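Local structure of CopN (Chlamydia pneumoniae, 4NRH) at residues 40-52 with 79-93. The protein probably acts as a gatekeeper of type III secretion, working in a complex with the chaperone Scc3 to direct the secretion of translocators. Sequence-based numbering, arbitrary orientation.
Sequences AIGDDASPEDILA and QGKLKEALIQARNTH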
loop_
_atom_site.group_PDB
_atom_site.type_symbol
_atom_site.label_atom_id
_atom_site.label_comp_id
_atom_site.label_asym_id
_atom_site.label_seq_id
_atom_site.Cartn_x
_atom_site.Cartn_y
_atom_site.Cartn_z
ATOM N N ALA A 40 -21.149 42.545 -14.902
ATOM C CA ALA A 40 -20.743 43.554 -13.930
ATOM C C ALA A 40 -19.455 44.254 -14.353
ATOM O O ALA A 40 -19.093 45.294 -13.802
ATOM C CB ALA A 40 -20.574 42.927 -12.556
ATOM N N ILE A 41 -18.768 43.681 -15.335
ATOM C CA ILE A 41 -17.494 44.221 -15.796
ATOM C C ILE A 41 -17.671 45.012 -17.088
ATOM O O ILE A 41 -18.054 44.461 -18.119
ATOM C CB ILE A 41 -16.458 43.104 -16.020
ATOM C CG1 ILE A 41 -16.260 42.300 -14.735
ATOM C CG2 ILE A 41 -15.136 43.685 -16.492
ATOM C CD1 ILE A 41 -15.513 41.004 -14.938
ATOM N N GLY A 42 -17.391 46.310 -17.022
ATOM C CA GLY A 42 -17.534 47.187 -18.171
ATOM C C GLY A 42 -16.369 47.110 -19.138
ATOM O O GLY A 42 -15.303 46.593 -18.804
ATOM N N ASP A 43 -16.583 47.622 -20.348
ATOM C CA ASP A 43 -15.569 47.612 -21.398
ATOM C C ASP A 43 -14.304 48.363 -20.993
ATOM O O ASP A 43 -13.209 48.053 -21.462
ATOM C CB ASP A 43 -16.135 48.220 -22.685
ATOM C CG ASP A 43 -17.210 47.356 -23.314
ATOM O OD1 ASP A 43 -17.371 46.197 -22.881
ATOM O OD2 ASP A 43 -17.893 47.836 -24.242
ATOM N N ASP A 44 -14.464 49.352 -20.120
ATOM C CA ASP A 44 -13.361 50.224 -19.733
ATOM C C ASP A 44 -12.758 49.831 -18.387
ATOM O O ASP A 44 -12.046 50.619 -17.765
ATOM C CB ASP A 44 -13.834 51.679 -19.688
ATOM C CG ASP A 44 -14.989 51.888 -18.726
ATOM O OD1 ASP A 44 -15.653 50.893 -18.362
ATOM O OD2 ASP A 44 -15.234 53.048 -18.333
ATOM N N ALA A 45 -13.044 48.610 -17.945
ATOM C CA ALA A 45 -12.547 48.129 -16.661
ATOM C C ALA A 45 -11.050 47.834 -16.703
ATOM O O ALA A 45 -10.552 47.230 -17.651
ATOM C CB ALA A 45 -13.313 46.888 -16.231
ATOM N N SER A 46 -10.344 48.263 -15.663
ATOM C CA SER A 46 -8.919 47.989 -15.530
ATOM C C SER A 46 -8.715 46.602 -14.926
ATOM O O SER A 46 -9.644 46.046 -14.338
ATOM C CB SER A 46 -8.246 49.058 -14.663
ATOM O OG SER A 46 -8.738 49.022 -13.335
ATOM N N PRO A 47 -7.509 46.028 -15.087
ATOM C CA PRO A 47 -7.175 44.761 -14.425
ATOM C C PRO A 47 -7.474 44.788 -12.926
ATOM O O PRO A 47 -7.963 43.799 -12.380
ATOM C CB PRO A 47 -5.676 44.622 -14.684
ATOM C CG PRO A 47 -5.478 45.298 -15.995
ATOM C CD PRO A 47 -6.442 46.459 -16.009
ATOM N N GLU A 48 -7.174 45.909 -12.275
ATOM C CA GLU A 48 -7.481 46.086 -10.859
ATOM C C GLU A 48 -8.983 46.004 -10.604
ATOM O O GLU A 48 -9.427 45.331 -9.675
ATOM C CB GLU A 48 -6.938 47.424 -10.348
ATOM C CG GLU A 48 -5.421 47.497 -10.248
ATOM C CD GLU A 48 -4.749 47.712 -11.590
ATOM O OE1 GLU A 48 -5.444 48.108 -12.549
ATOM O OE2 GLU A 48 -3.525 47.486 -11.685
ATOM N N ASP A 49 -9.756 46.701 -11.434
ATOM C CA ASP A 49 -11.213 46.690 -11.335
ATOM C C ASP A 49 -11.761 45.278 -11.507
ATOM O O ASP A 49 -12.666 44.857 -10.785
ATOM C CB ASP A 49 -11.833 47.617 -12.381
ATOM C CG ASP A 49 -11.566 49.080 -12.099
ATOM O OD1 ASP A 49 -11.260 49.422 -10.937
ATOM O OD2 ASP A 49 -11.665 49.891 -13.044
ATOM N N ILE A 50 -11.205 44.559 -12.477
ATOM C CA ILE A 50 -11.609 43.187 -12.755
ATOM C C ILE A 50 -11.386 42.280 -11.552
ATOM O O ILE A 50 -12.301 41.581 -11.116
ATOM C CB ILE A 50 -10.840 42.616 -13.962
ATOM C CG1 ILE A 50 -11.231 43.356 -15.243
ATOM C CG2 ILE A 50 -11.097 41.124 -14.100
ATOM C CD1 ILE A 50 -10.248 43.166 -16.377
ATOM N N LEU A 51 -10.171 42.305 -11.011
ATOM C CA LEU A 51 -9.825 41.463 -9.871
ATOM C C LEU A 51 -10.709 41.746 -8.662
ATOM O O LEU A 51 -11.182 40.821 -8.010
ATOM C CB LEU A 51 -8.353 41.654 -9.495
ATOM C CG LEU A 51 -7.330 41.086 -10.482
ATOM C CD1 LEU A 51 -5.916 41.461 -10.070
ATOM C CD2 LEU A 51 -7.479 39.576 -10.586
ATOM N N ALA A 52 -10.949 43.026 -8.387
ATOM C CA ALA A 52 -11.794 43.433 -7.267
ATOM C C ALA A 52 -13.193 42.833 -7.371
ATOM O O ALA A 52 -13.740 42.334 -6.387
ATOM C CB ALA A 52 -11.874 44.950 -7.191
ATOM N N GLN A 79 -14.736 43.930 -27.965
ATOM C CA GLN A 79 -14.204 44.375 -26.685
ATOM C C GLN A 79 -12.745 43.960 -26.536
ATOM O O GLN A 79 -12.382 43.250 -25.597
ATOM C CB GLN A 79 -15.035 43.810 -25.531
ATOM C CG GLN A 79 -16.520 44.130 -25.617
ATOM C CD GLN A 79 -17.338 43.371 -24.589
ATOM O OE1 GLN A 79 -17.764 42.242 -24.827
ATOM N NE2 GLN A 79 -17.553 43.987 -23.434
ATOM N N GLY A 80 -11.916 44.406 -27.475
ATOM C CA GLY A 80 -10.508 44.055 -27.496
ATOM C C GLY A 80 -9.753 44.558 -26.281
ATOM O O GLY A 80 -8.950 43.832 -25.694
ATOM N N LYS A 81 -10.012 45.809 -25.913
ATOM C CA LYS A 81 -9.354 46.434 -24.770
ATOM C C LYS A 81 -9.653 45.679 -23.476
ATOM O O LYS A 81 -8.770 45.486 -22.642
ATOM C CB LYS A 81 -9.790 47.895 -24.642
ATOM C CG LYS A 81 -9.339 48.777 -25.799
ATOM C CD LYS A 81 -7.833 48.988 -25.815
ATOM C CE LYS A 81 -7.399 49.996 -24.764
ATOM N NZ LYS A 81 -5.980 50.404 -24.953
ATOM N N LEU A 82 -10.907 45.263 -23.317
ATOM C CA LEU A 82 -11.323 44.497 -22.148
ATOM C C LEU A 82 -10.590 43.160 -22.082
ATOM O O LEU A 82 -10.114 42.756 -21.020
ATOM C CB LEU A 82 -12.835 44.261 -22.164
ATOM C CG LEU A 82 -13.608 44.282 -20.838
ATOM C CD1 LEU A 82 -14.724 43.243 -20.855
ATOM C CD2 LEU A 82 -12.705 44.090 -19.624
ATOM N N LYS A 83 -10.509 42.475 -23.220
ATOM C CA LYS A 83 -9.859 41.170 -23.285
ATOM C C LYS A 83 -8.399 41.257 -22.858
ATOM O O LYS A 83 -7.906 40.392 -22.136
ATOM C CB LYS A 83 -9.960 40.580 -24.693
ATOM C CG LYS A 83 -9.281 39.225 -24.837
ATOM C CD LYS A 83 -9.905 38.392 -25.943
ATOM C CE LYS A 83 -9.246 37.024 -26.033
ATOM N NZ LYS A 83 -10.249 35.931 -26.147
ATOM N N GLU A 84 -7.715 42.307 -23.301
ATOM C CA GLU A 84 -6.332 42.541 -22.903
ATOM C C GLU A 84 -6.238 42.737 -21.394
ATOM O O GLU A 84 -5.337 42.206 -20.742
ATOM C CB GLU A 84 -5.755 43.757 -23.633
ATOM C CG GLU A 84 -4.326 44.089 -23.232
ATOM C CD GLU A 84 -3.832 45.388 -23.838
ATOM O OE1 GLU A 84 -4.638 46.092 -24.482
ATOM O OE2 GLU A 84 -2.636 45.705 -23.667
ATOM N N ALA A 85 -7.174 43.505 -20.845
ATOM C CA ALA A 85 -7.212 43.768 -19.412
ATOM C C ALA A 85 -7.503 42.496 -18.621
ATOM O O ALA A 85 -6.958 42.290 -17.537
ATOM C CB ALA A 85 -8.249 44.837 -19.098
ATOM N N LEU A 86 -8.365 41.646 -19.170
ATOM C CA LEU A 86 -8.722 40.387 -18.521
ATOM C C LEU A 86 -7.552 39.407 -18.491
ATOM O O LEU A 86 -7.338 38.716 -17.496
ATOM C CB LEU A 86 -9.923 39.748 -19.221
ATOM C CG LEU A 86 -11.275 40.412 -18.958
ATOM C CD1 LEU A 86 -12.294 39.984 -19.994
ATOM C CD2 LEU A 86 -11.765 40.071 -17.562
ATOM N N ILE A 87 -6.803 39.348 -19.589
ATOM C CA ILE A 87 -5.638 38.473 -19.675
ATOM C C ILE A 87 -4.595 38.872 -18.634
ATOM O O ILE A 87 -4.038 38.017 -17.942
ATOM C CB ILE A 87 -5.007 38.504 -21.082
ATOM C CG1 ILE A 87 -5.957 37.880 -22.105
ATOM C CG2 ILE A 87 -3.674 37.770 -21.092
ATOM C CD1 ILE A 87 -5.554 38.125 -23.546
ATOM N N GLN A 88 -4.339 40.172 -18.526
ATOM C CA GLN A 88 -3.421 40.694 -17.518
ATOM C C GLN A 88 -3.927 40.388 -16.112
ATOM O O GLN A 88 -3.164 39.963 -15.245
ATOM C CB GLN A 88 -3.226 42.203 -17.683
ATOM C CG GLN A 88 -2.452 42.610 -18.924
ATOM C CD GLN A 88 -2.580 44.092 -19.225
ATOM O OE1 GLN A 88 -2.817 44.488 -20.366
ATOM N NE2 GLN A 88 -2.424 44.919 -18.197
ATOM N N ALA A 89 -5.219 40.621 -15.895
ATOM C CA ALA A 89 -5.843 40.388 -14.596
ATOM C C ALA A 89 -5.739 38.927 -14.168
ATOM O O ALA A 89 -5.440 38.635 -13.010
ATOM C CB ALA A 89 -7.300 40.823 -14.627
ATOM N N ARG A 90 -5.990 38.015 -15.102
ATOM C CA ARG A 90 -5.879 36.589 -14.818
ATOM C C ARG A 90 -4.443 36.218 -14.454
ATOM O O ARG A 90 -4.209 35.440 -13.529
ATOM C CB ARG A 90 -6.354 35.752 -16.010
ATOM C CG ARG A 90 -6.112 34.259 -15.831
ATOM C CD ARG A 90 -6.768 33.434 -16.926
ATOM N NE ARG A 90 -6.116 33.604 -18.220
ATOM C CZ ARG A 90 -6.072 32.665 -19.158
ATOM N NH1 ARG A 90 -6.641 31.485 -18.944
ATOM N NH2 ARG A 90 -5.457 32.902 -20.309
ATOM N N ASN A 91 -3.487 36.783 -15.186
ATOM C CA ASN A 91 -2.072 36.543 -14.920
ATOM C C ASN A 91 -1.657 37.024 -13.534
ATOM O O ASN A 91 -0.884 36.359 -12.844
ATOM C CB ASN A 91 -1.207 37.220 -15.983
ATOM C CG ASN A 91 0.274 37.093 -15.693
ATOM O OD1 ASN A 91 0.842 36.002 -15.757
ATOM N ND2 ASN A 91 0.912 38.212 -15.370
ATOM N N THR A 92 -2.169 38.185 -13.137
ATOM C CA THR A 92 -1.881 38.738 -11.817
ATOM C C THR A 92 -2.470 37.844 -10.730
ATOM O O THR A 92 -1.833 37.587 -9.709
ATOM C CB THR A 92 -2.438 40.168 -11.669
ATOM O OG1 THR A 92 -1.850 41.017 -12.662
ATOM C CG2 THR A 92 -2.131 40.723 -10.288
ATOM N N HIS A 93 -3.691 37.374 -10.964
ATOM C CA HIS A 93 -4.368 36.467 -10.044
ATOM C C HIS A 93 -3.567 35.186 -9.834
ATOM O O HIS A 93 -3.354 34.753 -8.700
ATOM C CB HIS A 93 -5.766 36.130 -10.563
ATOM C CG HIS A 93 -6.584 35.311 -9.614
ATOM N ND1 HIS A 93 -6.589 33.932 -9.637
ATOM C CD2 HIS A 93 -7.426 35.674 -8.620
ATOM C CE1 HIS A 93 -7.399 33.484 -8.694
ATOM N NE2 HIS A 93 -7.919 34.519 -8.062
#
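Ile50 drops as a knob into a hole walled by Leu82, Ala85, Leu86 and Ala89, and the packing of the two helices round it contains no hydrogen bond. With CG1 anti to the carbonyl carbon (chi1 -66°) and CD1 extended beyond it, the isoleucine presents both branches to helix 80-93. Its CD1 lies 3.6 Å from Leu86 CD2, the two side chains crossing nearly at right angles, while its CG2 rests 3.8 Å from Ala89 CB. Alanines at 85 and 89 keep this face low, and the axes of helices 47-52 and 80-93 come within 8.6 Å at a crossing angle of -61°. Pro47, in the first turn, exploits the same low surface: its CG lies 3.7 Å from Ala85 O, and its CB packs on the Ala89 methyl. One turn on, Leu51 forks around the far end of the interface. Leu51 CD2 reaches the carbonyl oxygen of Ala89 at 3.3 Å and packs on His93 CB at 3.8 Å, lying off the imidazole edge near its plane; CD1 leans on Thr92 CG2. The His93 ring is tied elsewhere, through NE2 to Gln64 of helix 61-74.

At the other end the chain leading into helix 47-52 wraps over Leu82, whose CG sits 3.5 Å from Gly42 O and whose CD2 touches Ile41 CG2. Gly42 to Ala45 make a type I turn, and Ser46 and Asp49 close a capping box in which Asp49 N donates to Ser46 OG (3.2 Å) and the return bond, Ser46 N to Asp49 OD2, is weak, beginning the helix just where Pro47 packs. Leu71 of helix 61-74 backs Ile41 and Leu86; both segments belong to the HrpJ-like region. The two small alanines thus let Pro47 and Ile50 come close to the backbone of helix 80-93, and apolar packing holds the helices together.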